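Local coordinates for methylornithine synthase PylB (Methanosarcina barkeri, PDB 3T7V), which isomerises L-lysine to (3R)-3-methyl-D-ornithine by radical chemistry, using a [4Fe-4S] cluster and S-adenosylmethionine, in the biosynthesis of pyrrolysine, at residues 67-72 against 78-83; 170-173 against 177-180; 278-283 against 287-292. One frame throughout, in Å; residues are numbered along the deposited sequence.

Interaction 1 (67-72 against 78-83); sequences FSTYCK and CYYNCR. With SF4 (iron/sulfur cluster), chain B.
C71 and Y80 meet inside the cluster-binding loop of the radical SAM fold, where C71, C75 and C78 form the CX3CX2C motif just beyond strand 58-68. The side chain of C71 leaves the backbone toward segment 78-83. Its CB rests 3.6 Å from the backbone O of Y80, and its SG, lying anti to the backbone N (chi1 -167°), reaches the cluster and binds iron FE2 at 2.3 Å. From the second segment C78 SG binds iron FE3, also at 2.3 Å, so the two pieces of chain are tied through the cluster. The Y80 ring crosses T69 at a slant, with CD2 3.7 Å from T69 CB, while Y79 CD2 covers one face of that ring over its centre. At the far end of the ring, Y80 OH is hydrogen-bonded to E308 and N312. R88 donates to the backbone oxygens of both T69 and Y80, a second bridge between the segments. The type I turn from C78 to N81 is closed by N81 N and reinforced by the N81 amide: ND2 gives C78 O a nearly straight bond of 3.0 Å, with that oxygen in the amide plane.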
loop_
_atom_site.group_PDB
_atom_site.type_symbol
_atom_site.label_atom_id
_atom_site.label_comp_id
_atom_site.label_asym_id
_atom_site.label_seq_id
_atom_site.Cartn_x
_atom_site.Cartn_y
_atom_site.Cartn_z
ATOM N N PHE A 67 7.751 10.545 -6.836
ATOM C CA PHE A 67 8.764 11.304 -7.598
ATOM C C PHE A 67 8.202 12.122 -8.771
ATOM O O PHE A 67 8.877 12.959 -9.304
ATOM C CB PHE A 67 9.915 10.394 -8.105
ATOM C CG PHE A 67 9.516 9.318 -9.057
ATOM C CD1 PHE A 67 9.198 8.081 -8.571
ATOM C CD2 PHE A 67 9.443 9.537 -10.432
ATOM C CE1 PHE A 67 8.796 7.070 -9.415
ATOM C CE2 PHE A 67 9.020 8.558 -11.325
ATOM C CZ PHE A 67 8.699 7.270 -10.800
ATOM N N SER A 68 6.924 11.874 -9.083
ATOM C CA SER A 68 6.220 12.699 -10.063
ATOM C C SER A 68 4.743 12.633 -9.806
ATOM O O SER A 68 4.180 11.524 -9.701
ATOM C CB SER A 68 6.491 12.244 -11.497
ATOM O OG SER A 68 5.675 13.091 -12.352
ATOM N N THR A 69 4.104 13.815 -9.682
ATOM C CA THR A 69 2.669 13.857 -9.418
ATOM C C THR A 69 1.881 14.205 -10.642
ATOM O O THR A 69 0.717 14.560 -10.545
ATOM C CB THR A 69 2.302 14.749 -8.254
ATOM O OG1 THR A 69 2.740 16.066 -8.596
ATOM C CG2 THR A 69 3.034 14.301 -6.937
ATOM N N TYR A 70 2.490 14.053 -11.816
ATOM C CA TYR A 70 1.739 14.117 -13.058
ATOM C C TYR A 70 1.072 12.802 -13.394
ATOM O O TYR A 70 1.679 11.761 -13.283
ATOM C CB TYR A 70 2.688 14.490 -14.217
ATOM C CG TYR A 70 3.122 15.926 -14.138
ATOM C CD1 TYR A 70 4.228 16.284 -13.361
ATOM C CD2 TYR A 70 2.422 16.899 -14.808
ATOM C CE1 TYR A 70 4.603 17.609 -13.247
ATOM C CE2 TYR A 70 2.839 18.254 -14.683
ATOM C CZ TYR A 70 3.937 18.546 -13.897
ATOM O OH TYR A 70 4.312 19.887 -13.804
ATOM N N CYS A 71 -0.172 12.874 -13.850
ATOM C CA CYS A 71 -0.907 11.655 -14.252
ATOM C C CYS A 71 -1.780 11.927 -15.449
ATOM O O CYS A 71 -2.479 12.943 -15.472
ATOM C CB CYS A 71 -1.724 11.158 -13.119
ATOM S SG CYS A 71 -2.314 9.450 -13.504
ATOM N N LYS A 72 -1.804 10.978 -16.373
ATOM C CA LYS A 72 -2.680 11.074 -17.539
ATOM C C LYS A 72 -4.063 10.396 -17.327
ATOM O O LYS A 72 -4.932 10.478 -18.185
ATOM C CB LYS A 72 -1.938 10.522 -18.782
ATOM C CG LYS A 72 -1.665 9.020 -18.751
ATOM C CD LYS A 72 -0.490 8.762 -19.804
ATOM C CE LYS A 72 -0.169 7.260 -19.837
ATOM N NZ LYS A 72 -1.239 6.583 -20.570
ATOM N N CYS A 78 -9.036 10.022 -7.037
ATOM C CA CYS A 78 -7.687 10.428 -6.743
ATOM C C CYS A 78 -7.460 11.909 -6.991
ATOM O O CYS A 78 -7.838 12.441 -8.034
ATOM C CB CYS A 78 -6.766 9.648 -7.702
ATOM S SG CYS A 78 -5.016 10.010 -7.385
ATOM N N TYR A 79 -6.840 12.568 -6.020
ATOM C CA TYR A 79 -6.563 14.022 -6.163
ATOM C C TYR A 79 -5.727 14.301 -7.421
ATOM O O TYR A 79 -5.811 15.422 -7.966
ATOM C CB TYR A 79 -5.749 14.433 -4.946
ATOM C CG TYR A 79 -5.471 15.928 -4.839
ATOM C CD1 TYR A 79 -6.544 16.834 -4.571
ATOM C CD2 TYR A 79 -4.212 16.400 -5.062
ATOM C CE1 TYR A 79 -6.267 18.210 -4.466
ATOM C CE2 TYR A 79 -3.936 17.758 -4.911
ATOM C CZ TYR A 79 -4.973 18.626 -4.619
ATOM O OH TYR A 79 -4.680 19.975 -4.506
ATOM N N TYR A 80 -4.885 13.357 -7.855
ATOM C CA TYR A 80 -3.939 13.637 -8.903
ATOM C C TYR A 80 -4.491 13.274 -10.275
ATOM O O TYR A 80 -3.799 13.394 -11.266
ATOM C CB TYR A 80 -2.614 12.869 -8.587
ATOM C CG TYR A 80 -2.033 13.332 -7.296
ATOM C CD1 TYR A 80 -2.298 12.662 -6.106
ATOM C CD2 TYR A 80 -1.214 14.424 -7.248
ATOM C CE1 TYR A 80 -1.814 13.098 -4.886
ATOM C CE2 TYR A 80 -0.716 14.877 -5.997
ATOM C CZ TYR A 80 -1.049 14.171 -4.823
ATOM O OH TYR A 80 -0.499 14.717 -3.669
ATOM N N ASN A 81 -5.790 12.935 -10.368
ATOM C CA ASN A 81 -6.362 12.670 -11.703
ATOM C C ASN A 81 -6.157 13.842 -12.648
ATOM O O ASN A 81 -6.131 14.992 -12.185
ATOM C CB ASN A 81 -7.735 12.094 -11.618
ATOM C CG ASN A 81 -8.705 13.149 -11.632
ATOM O OD1 ASN A 81 -9.116 13.595 -12.752
ATOM N ND2 ASN A 81 -9.096 13.581 -10.479
ATOM N N CYS A 82 -6.054 13.544 -13.915
ATOM C CA CYS A 82 -5.651 14.525 -14.889
ATOM C C CYS A 82 -6.608 15.710 -15.042
ATOM O O CYS A 82 -6.142 16.801 -15.502
ATOM C CB CYS A 82 -5.426 13.843 -16.181
ATOM S SG CYS A 82 -6.856 13.275 -17.048
ATOM N N ARG A 83 -7.854 15.532 -14.630
ATOM C CA ARG A 83 -8.849 16.640 -14.776
ATOM C C ARG A 83 -8.669 17.621 -13.627
ATOM O O ARG A 83 -9.250 18.731 -13.702
ATOM C CB ARG A 83 -10.270 16.089 -14.709
ATOM C CG ARG A 83 -10.508 15.091 -15.834
ATOM C CD ARG A 83 -10.424 15.764 -17.168
ATOM N NE ARG A 83 -10.656 14.783 -18.237
ATOM C CZ ARG A 83 -11.841 14.240 -18.531
ATOM N NH1 ARG A 83 -12.930 14.591 -17.833
ATOM N NH2 ARG A 83 -11.939 13.359 -19.546
HETATM FE FE1 SF4 B . -2.665 6.448 -9.920
HETATM FE FE2 SF4 B . -3.274 8.572 -11.622
HETATM FE FE3 SF4 B . -4.196 8.692 -9.120
HETATM FE FE4 SF4 B . -5.272 6.977 -10.820
HETATM S S1 SF4 B . -5.325 9.228 -11.044
HETATM S S2 SF4 B . -4.633 6.525 -8.688
HETATM S S3 SF4 B . -3.540 6.322 -12.090
HETATM S S4 SF4 B . -2.042 8.749 -9.710
#

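Interaction 2 (170-173 against 177-180); sequences QETY and LYRK. With SAM (S-adenosylmethionine), chain C.
The backbone oxygen of Q170 is held by T172 N, which donates to it at 2.9 Å, and is met by the edge of the Y178 ring, which comes up to it near the ring plane with CE2 3.2 Å from that oxygen. The T172 bond closes a classic gamma turn centred on E171, whose positive phi (77°) fits that turn. The turn follows strand 163-167 of the barrel and packs on helix 175-181. The Q170 side chain bends at chi2 and crosses Y178 at about a right angle, yet amide and ring planes lie only 17° apart; NE2 sits 3.7 Å from Y178 CE2. The polar ends of this amide are held by helix 187-200, OE1 by R194 and NE2 by the backbone O of F187.

T172 fills the angle between turn and helix. Its CG2 stands between the backbone N and the carbonyl carbon and presses on the start of Y178, 3.4 Å from Y178 N and close to its CB. The hydroxyl is thereby turned to L177, with OG1 3.8 Å from CD2 of that leucine, and also accepts from the backbone N of D174, just before helix 175-181.

The turn carries E171 to the cofactor. Its carboxylate takes both ribose hydroxyls of S-adenosylmethionine, O2' giving a 2.7 Å bond to OE1 and O3' a bond to OE2. R182 forms a salt bridge with OE2, and itself binds the cofactor, which would favour a negatively charged carboxylate that remains a two-pronged acceptor for the ribose.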
loop_
_atom_site.group_PDB
_atom_site.type_symbol
_atom_site.label_atom_id
_atom_site.label_comp_id
_atom_site.label_asym_id
_atom_site.label_seq_id
_atom_site.Cartn_x
_atom_site.Cartn_y
_atom_site.Cartn_z
ATOM N N GLN A 170 -5.683 -3.219 -7.420
ATOM C CA GLN A 170 -6.921 -3.347 -8.223
ATOM C C GLN A 170 -8.052 -2.411 -7.739
ATOM O O GLN A 170 -8.971 -2.098 -8.527
ATOM C CB GLN A 170 -7.448 -4.766 -8.139
ATOM C CG GLN A 170 -8.354 -5.114 -9.340
ATOM C CD GLN A 170 -7.642 -5.233 -10.661
ATOM O OE1 GLN A 170 -6.445 -5.445 -10.712
ATOM N NE2 GLN A 170 -8.406 -5.172 -11.760
ATOM N N GLU A 171 -7.986 -1.986 -6.450
ATOM C CA GLU A 171 -9.034 -1.104 -5.797
ATOM C C GLU A 171 -10.294 -1.888 -5.422
ATOM O O GLU A 171 -10.780 -1.833 -4.287
ATOM C CB GLU A 171 -9.489 0.125 -6.579
ATOM C CG GLU A 171 -8.432 0.925 -7.277
ATOM C CD GLU A 171 -7.300 1.289 -6.392
ATOM O OE1 GLU A 171 -7.336 1.283 -5.109
ATOM O OE2 GLU A 171 -6.252 1.584 -6.974
ATOM N N THR A 172 -10.792 -2.639 -6.385
ATOM C CA THR A 172 -11.959 -3.511 -6.144
ATOM C C THR A 172 -11.942 -4.598 -7.218
ATOM O O THR A 172 -11.623 -4.325 -8.385
ATOM C CB THR A 172 -13.264 -2.690 -6.221
ATOM O OG1 THR A 172 -14.365 -3.551 -6.045
ATOM C CG2 THR A 172 -13.426 -1.952 -7.548
ATOM N N TYR A 173 -12.441 -5.769 -6.878
ATOM C CA TYR A 173 -12.761 -6.783 -7.878
ATOM C C TYR A 173 -14.250 -6.865 -8.249
ATOM O O TYR A 173 -14.659 -7.767 -9.013
ATOM C CB TYR A 173 -12.310 -8.195 -7.404
ATOM C CG TYR A 173 -10.810 -8.324 -7.493
ATOM C CD1 TYR A 173 -9.966 -7.751 -6.528
ATOM C CD2 TYR A 173 -10.252 -8.993 -8.552
ATOM C CE1 TYR A 173 -8.543 -7.808 -6.674
ATOM C CE2 TYR A 173 -8.850 -9.094 -8.691
ATOM C CZ TYR A 173 -8.034 -8.508 -7.758
ATOM O OH TYR A 173 -6.673 -8.579 -7.934
ATOM N N LEU A 177 -18.225 -1.659 -9.632
ATOM C CA LEU A 177 -17.586 -0.543 -8.982
ATOM C C LEU A 177 -16.272 -0.124 -9.639
ATOM O O LEU A 177 -15.970 1.081 -9.722
ATOM C CB LEU A 177 -17.387 -0.945 -7.534
ATOM C CG LEU A 177 -16.745 0.067 -6.631
ATOM C CD1 LEU A 177 -17.495 1.443 -6.556
ATOM C CD2 LEU A 177 -16.527 -0.508 -5.205
ATOM N N TYR A 178 -15.484 -1.089 -10.083
ATOM C CA TYR A 178 -14.169 -0.757 -10.664
ATOM C C TYR A 178 -14.345 0.252 -11.817
ATOM O O TYR A 178 -13.563 1.238 -11.869
ATOM C CB TYR A 178 -13.541 -2.045 -11.186
ATOM C CG TYR A 178 -12.166 -1.811 -11.819
ATOM C CD1 TYR A 178 -12.057 -1.548 -13.175
ATOM C CD2 TYR A 178 -11.017 -1.918 -11.041
ATOM C CE1 TYR A 178 -10.792 -1.382 -13.794
ATOM C CE2 TYR A 178 -9.763 -1.770 -11.605
ATOM C CZ TYR A 178 -9.671 -1.460 -12.986
ATOM O OH TYR A 178 -8.361 -1.421 -13.553
ATOM N N ARG A 179 -15.306 0.048 -12.709
ATOM C CA ARG A 179 -15.404 0.977 -13.827
ATOM C C ARG A 179 -15.790 2.417 -13.422
ATOM O O ARG A 179 -15.527 3.341 -14.216
ATOM C CB ARG A 179 -16.508 0.461 -14.797
ATOM C CG ARG A 179 -17.884 0.382 -14.169
ATOM C CD ARG A 179 -18.842 -0.471 -15.062
ATOM N NE ARG A 179 -19.024 0.173 -16.380
ATOM C CZ ARG A 179 -19.909 1.174 -16.608
ATOM N NH1 ARG A 179 -20.634 1.685 -15.599
ATOM N NH2 ARG A 179 -20.082 1.689 -17.842
ATOM N N LYS A 180 -16.362 2.621 -12.207
ATOM C CA LYS A 180 -16.648 3.973 -11.716
ATOM C C LYS A 180 -15.477 4.630 -11.041
ATOM O O LYS A 180 -15.501 5.852 -10.816
ATOM C CB LYS A 180 -17.789 3.914 -10.606
ATOM C CG LYS A 180 -19.079 3.272 -11.104
ATOM C CD LYS A 180 -20.178 3.302 -9.962
ATOM C CE LYS A 180 -21.382 2.474 -10.190
ATOM N NZ LYS A 180 -22.131 3.037 -9.039
HETATM N N SAM C . -0.586 5.966 -10.386
HETATM C CA SAM C . -0.274 4.671 -10.002
HETATM C C SAM C . -1.439 3.797 -9.762
HETATM O O SAM C . -2.593 4.268 -9.819
HETATM O OXT SAM C . -1.205 2.546 -9.619
HETATM C CB SAM C . 0.145 4.590 -8.709
HETATM C CG SAM C . -0.476 5.372 -7.624
HETATM S SD SAM C . -1.020 4.316 -6.215
HETATM C CE SAM C . 0.033 4.911 -4.920
HETATM C "C5'" SAM C . -2.562 5.094 -5.782
HETATM C "C4'" SAM C . -3.400 4.259 -5.157
HETATM O "O4'" SAM C . -3.393 5.260 -3.956
HETATM C "C3'" SAM C . -4.564 3.993 -5.738
HETATM O "O3'" SAM C . -4.178 2.645 -6.044
HETATM C "C2'" SAM C . -5.299 3.957 -4.392
HETATM O "O2'" SAM C . -5.413 2.615 -3.815
HETATM C "C1'" SAM C . -4.665 4.934 -3.386
HETATM N N9 SAM C . -5.429 6.236 -3.389
HETATM C C8 SAM C . -5.513 7.208 -4.347
HETATM N N7 SAM C . -6.346 8.153 -3.937
HETATM C C5 SAM C . -6.800 7.795 -2.688
HETATM C C6 SAM C . -7.742 8.365 -1.818
HETATM N N6 SAM C . -8.391 9.496 -2.097
HETATM N N1 SAM C . -7.945 7.781 -0.627
HETATM C C2 SAM C . -7.322 6.613 -0.289
HETATM N N3 SAM C . -6.494 5.975 -1.152
HETATM C C4 SAM C . -6.227 6.598 -2.343
#

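Interaction 3 (278-283 against 287-292); sequences LDLEGI and VLRLNA. With MD0 (5-amino-D-isoleucine), chain D.
E281 and R289 cross at about a right angle, their carboxylate and guanidinium planes turned 68° apart, within helix 278-291, whose chain turns at E281 and G282. The twist between the planes does not spoil the salt bridge, because a single oxygen does the work: E281 OE1 lies at the guanidinium edge, in its plane, and takes R289 NH1 on its anti lone pair at 2.7 Å, with an N-H...O angle of 168°. NH2 reaches the same oxygen only through a weak, bent bond of 3.3 Å. R289 is extended from CG to NE, which carries the guanidinium over to the first segment. There the L280 side chain crosses that of R289 at about a right angle, with L280 CB 3.6 Å from R289 NH2.

The axes of segments 278-283 and 287-291 make an angle of 101°, and G282, at positive phi, is where the chain turns. Past the break the helix is regular: V287 N donates to I283 O at 3.2 Å, and V287 CG2 leans on the same oxygen. This is the helix of the beta-alpha-beta unit 275-277, 278-291, 296-300.

Near the start of this helix, D279 OD2 receives a weak bond of 3.1 Å from the amino N of the bound product, while R322 pairs with OD1. R289 has further acceptors in E258, through NE, and G285 O, through NH1. With E281 on NH1 and NH2 and E258 on NE, the charge of the buried guanidinium is met by two carboxylates, which probably fixes its rotation and links helix 278-291 to helix 258-268.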
loop_
_atom_site.group_PDB
_atom_site.type_symbol
_atom_site.label_atom_id
_atom_site.label_comp_id
_atom_site.label_asym_id
_atom_site.label_seq_id
_atom_site.Cartn_x
_atom_site.Cartn_y
_atom_site.Cartn_z
ATOM N N LEU A 278 0.784 5.436 6.921
ATOM C CA LEU A 278 0.689 6.731 7.646
ATOM C C LEU A 278 -0.186 7.736 6.848
ATOM O O LEU A 278 -0.556 8.779 7.359
ATOM C CB LEU A 278 2.067 7.338 7.745
ATOM C CG LEU A 278 3.148 6.592 8.539
ATOM C CD1 LEU A 278 4.360 7.484 8.822
ATOM C CD2 LEU A 278 2.647 5.998 9.821
ATOM N N ASP A 279 -0.475 7.416 5.570
ATOM C CA ASP A 279 -1.139 8.397 4.708
ATOM C C ASP A 279 -2.620 8.655 5.095
ATOM O O ASP A 279 -3.199 9.679 4.699
ATOM C CB ASP A 279 -1.104 7.839 3.259
ATOM C CG ASP A 279 -1.114 8.897 2.178
ATOM O OD1 ASP A 279 -0.779 10.083 2.391
ATOM O OD2 ASP A 279 -1.371 8.446 1.016
ATOM N N LEU A 280 -3.185 7.742 5.878
ATOM C CA LEU A 280 -4.620 7.816 6.165
ATOM C C LEU A 280 -4.960 8.500 7.511
ATOM O O LEU A 280 -5.950 9.241 7.603
ATOM C CB LEU A 280 -5.174 6.393 6.238
ATOM C CG LEU A 280 -4.774 5.736 4.878
ATOM C CD1 LEU A 280 -4.596 4.261 4.965
ATOM C CD2 LEU A 280 -5.622 6.324 3.738
ATOM N N GLU A 281 -4.127 8.278 8.540
ATOM C CA GLU A 281 -4.388 8.736 9.913
ATOM C C GLU A 281 -3.062 9.004 10.661
ATOM O O GLU A 281 -3.034 9.194 11.898
ATOM C CB GLU A 281 -5.293 7.714 10.652
ATOM C CG GLU A 281 -6.792 7.791 10.369
ATOM C CD GLU A 281 -7.639 6.947 11.359
ATOM O OE1 GLU A 281 -7.365 5.727 11.598
ATOM O OE2 GLU A 281 -8.599 7.520 11.928
ATOM N N GLY A 282 -1.939 9.004 9.925
ATOM C CA GLY A 282 -0.611 9.273 10.530
ATOM C C GLY A 282 -0.167 8.209 11.526
ATOM O O GLY A 282 -0.601 7.086 11.487
ATOM N N ILE A 283 0.781 8.647 12.371
ATOM C CA ILE A 283 1.369 7.755 13.364
ATOM C C ILE A 283 0.326 7.224 14.364
ATOM O O ILE A 283 0.344 6.057 14.708
ATOM C CB ILE A 283 2.648 8.398 13.976
ATOM C CG1 ILE A 283 3.715 8.452 12.845
ATOM C CG2 ILE A 283 3.164 7.479 15.082
ATOM C CD1 ILE A 283 4.975 9.278 13.066
ATOM N N VAL A 287 -0.616 3.004 14.886
ATOM C CA VAL A 287 -0.768 2.181 16.068
ATOM C C VAL A 287 -2.022 1.286 15.939
ATOM O O VAL A 287 -1.932 0.064 16.160
ATOM C CB VAL A 287 -0.861 3.076 17.319
ATOM C CG1 VAL A 287 -1.038 2.200 18.577
ATOM C CG2 VAL A 287 0.449 3.860 17.431
ATOM N N LEU A 288 -3.127 1.858 15.500
ATOM C CA LEU A 288 -4.386 1.128 15.398
ATOM C C LEU A 288 -4.254 0.012 14.345
ATOM O O LEU A 288 -4.771 -1.125 14.472
ATOM C CB LEU A 288 -5.486 2.095 14.972
ATOM C CG LEU A 288 -5.915 3.125 16.047
ATOM C CD1 LEU A 288 -6.866 4.182 15.503
ATOM C CD2 LEU A 288 -6.552 2.383 17.204
ATOM N N ARG A 289 -3.553 0.369 13.271
ATOM C CA ARG A 289 -3.420 -0.605 12.112
ATOM C C ARG A 289 -2.480 -1.723 12.461
ATOM O O ARG A 289 -2.772 -2.908 12.155
ATOM C CB ARG A 289 -2.946 0.144 10.849
ATOM C CG ARG A 289 -4.059 1.050 10.267
ATOM C CD ARG A 289 -3.529 2.255 9.476
ATOM N NE ARG A 289 -4.691 2.892 8.830
ATOM C CZ ARG A 289 -5.582 3.709 9.445
ATOM N NH1 ARG A 289 -5.477 4.007 10.756
ATOM N NH2 ARG A 289 -6.625 4.174 8.746
ATOM N N LEU A 290 -1.342 -1.439 13.106
ATOM C CA LEU A 290 -0.507 -2.533 13.641
ATOM C C LEU A 290 -1.245 -3.403 14.663
ATOM O O LEU A 290 -1.147 -4.671 14.608
ATOM C CB LEU A 290 0.794 -2.018 14.305
ATOM C CG LEU A 290 1.732 -1.298 13.285
ATOM C CD1 LEU A 290 2.781 -0.498 14.085
ATOM C CD2 LEU A 290 2.418 -2.333 12.344
ATOM N N ASN A 291 -2.063 -2.768 15.538
ATOM C CA ASN A 291 -2.833 -3.578 16.490
ATOM C C ASN A 291 -3.993 -4.302 15.868
ATOM O O ASN A 291 -4.604 -5.129 16.527
ATOM C CB ASN A 291 -3.300 -2.668 17.620
ATOM C CG ASN A 291 -2.167 -2.317 18.554
ATOM O OD1 ASN A 291 -1.165 -3.084 18.675
ATOM N ND2 ASN A 291 -2.299 -1.194 19.247
ATOM N N ALA A 292 -4.288 -4.067 14.599
ATOM C CA ALA A 292 -5.298 -4.875 13.867
ATOM C C ALA A 292 -4.604 -5.994 13.031
ATOM O O ALA A 292 -5.304 -6.802 12.406
ATOM C CB ALA A 292 -6.089 -3.991 12.904
HETATM C C MD0 D . 1.161 4.343 1.053
HETATM N N MD0 D . 1.134 6.675 0.380
HETATM O O MD0 D . 1.865 3.331 1.247
HETATM C CA MD0 D . 1.579 5.335 0.016
HETATM C CB MD0 D . 1.004 4.939 -1.378
HETATM C CD MD0 D . 1.605 3.333 -3.315
HETATM N NE MD0 D . 2.284 2.080 -3.616
HETATM C CG MD0 D . 1.666 3.599 -1.813
HETATM C CG2 MD0 D . -0.539 4.793 -1.410
HETATM O OXT MD0 D . 0.121 4.573 1.683
#

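Along the chain the contacts follow in series, and none touches another. Interaction 1 lies in the loop after strand 58-68, interaction 2 joins the loop after strand 163-167 to helix 175-181, and interaction 3 lies in the helix between strands 275-277 and 296-300. All three strands that lead into them belong to the parallel sheet of the TIM-barrel fold. Centres of interactions 1 and 2 are 18 Å apart, and interaction 3 is 25 and 24 Å from them, yet the nearest atoms of any two are only about 8 to 10 Å apart. Cluster, S-adenosylmethionine and product are thus held from separate parts of the barrel around one reaction site.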